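Side-chain contact in gene 2 protein (Enterobacteria phage Sf6, PDB 5C12), which forms the nuclease domain of the large terminase subunit, a metal-binding domain that cuts viral DNA during genome packaging: residues I24-E27 with W28-A31. The protein carries 1 engineered substitution. Numbering follows the deposited sequence.
Sequences IKRE and WLEA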
# COMPACT_ATOMS: atom_id res chain seq x y z
N ILE A 24 -1.98 12.83 -0.44
CA ILE A 24 -0.53 12.73 -0.24
C ILE A 24 0.19 13.80 -1.04
O ILE A 24 -0.06 13.95 -2.23
CB ILE A 24 -0.00 11.34 -0.63
CG1 ILE A 24 -0.46 10.32 0.41
CG2 ILE A 24 1.53 11.33 -0.74
CD1 ILE A 24 -0.40 8.86 -0.09
N LYS A 25 1.01 14.59 -0.35
CA LYS A 25 1.84 15.62 -0.96
C LYS A 25 3.15 15.07 -1.48
O LYS A 25 3.82 14.28 -0.82
CB LYS A 25 2.12 16.73 0.06
CG LYS A 25 0.89 17.52 0.45
CD LYS A 25 0.56 18.59 -0.60
CE LYS A 25 -0.69 19.35 -0.21
NZ LYS A 25 -1.84 18.45 0.09
N ARG A 26 3.55 15.54 -2.66
CA ARG A 26 4.80 15.13 -3.25
C ARG A 26 5.97 15.44 -2.32
O ARG A 26 6.90 14.66 -2.22
CB ARG A 26 4.97 15.83 -4.59
CG ARG A 26 6.24 15.47 -5.30
CD ARG A 26 6.22 14.04 -5.72
NE ARG A 26 7.48 13.64 -6.31
CZ ARG A 26 7.62 13.05 -7.49
NH1 ARG A 26 6.56 12.76 -8.24
NH2 ARG A 26 8.83 12.73 -7.91
N GLU A 27 5.95 16.60 -1.67
CA GLU A 27 7.02 16.93 -0.75
C GLU A 27 7.22 15.87 0.33
O GLU A 27 8.35 15.65 0.76
CB GLU A 27 6.79 18.29 -0.10
CG GLU A 27 7.24 19.44 -0.94
CD GLU A 27 8.72 19.40 -1.24
OE1 GLU A 27 9.53 19.57 -0.31
OE2 GLU A 27 9.06 19.22 -2.42
N TRP A 28 6.14 15.26 0.82
CA TRP A 28 6.27 14.23 1.83
C TRP A 28 7.03 13.03 1.26
O TRP A 28 7.84 12.40 1.93
CB TRP A 28 4.91 13.72 2.33
CG TRP A 28 3.94 14.75 2.84
CD1 TRP A 28 4.20 16.07 3.14
CD2 TRP A 28 2.56 14.54 3.11
NE1 TRP A 28 3.04 16.68 3.58
CE2 TRP A 28 2.02 15.77 3.56
CE3 TRP A 28 1.71 13.43 3.01
CZ2 TRP A 28 0.69 15.91 3.92
CZ3 TRP A 28 0.39 13.58 3.35
CH2 TRP A 28 -0.12 14.81 3.80
N LEU A 29 6.73 12.70 0.01
CA LEU A 29 7.38 11.56 -0.66
C LEU A 29 8.87 11.82 -0.87
O LEU A 29 9.70 10.93 -0.67
CB LEU A 29 6.69 11.27 -2.00
CG LEU A 29 5.21 10.89 -1.88
CD1 LEU A 29 4.57 10.88 -3.26
CD2 LEU A 29 5.04 9.54 -1.20
N GLU A 30 9.21 13.03 -1.25
CA GLU A 30 10.61 13.39 -1.40
C GLU A 30 11.33 13.30 -0.04
O GLU A 30 12.43 12.77 0.05
CB GLU A 30 10.75 14.79 -1.97
CG GLU A 30 10.16 15.00 -3.37
CD GLU A 30 10.82 14.14 -4.42
OE1 GLU A 30 11.98 13.69 -4.21
OE2 GLU A 30 10.18 13.89 -5.46
N ALA A 31 10.71 13.84 1.01
CA ALA A 31 11.28 13.75 2.37
C ALA A 31 11.46 12.30 2.81
O ALA A 31 12.47 11.92 3.42
CB ALA A 31 10.42 14.49 3.36
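At the N-terminal end of helix 26-32 the N-cap residue K25 lies on the indole of W28, while R26, the next residue, pairs with E30 one turn later along the helix. K25 CB sits over the five-membered ring of W28, 3.5 Å from its centroid and 6° off the normal, a CH-pi contact; CG runs on past the ring's CE2-CZ2 side, 3.7 Å from CE2. W28 CG stands beside its own backbone N (chi1 -54°), which carries the ring back under the residues preceding the helix, where I24 CA comes to 3.8 Å from CZ3. K25 O starts the first turn with weak bonds from the N-H groups of W28 and L29; regular i to i+4 bonding follows, E30 N to R26 O and A31 N to E27 O (both 3.0 Å). R26 grips E30 side-on, NE at 2.8 Å and NH2 at 3.0 Å, both on OE2, with guanidinium and carboxylate planes 19° apart. Its NH2 also bridges to E212 of helix 208-218, so two acidic groups restrain the guanidinium. On the inner side I24 CG2 meets L29 CG (3.9 Å), and both side chains pack against helices 168-189 and 208-218. Y181 approaches the W28 ring edge-to-face.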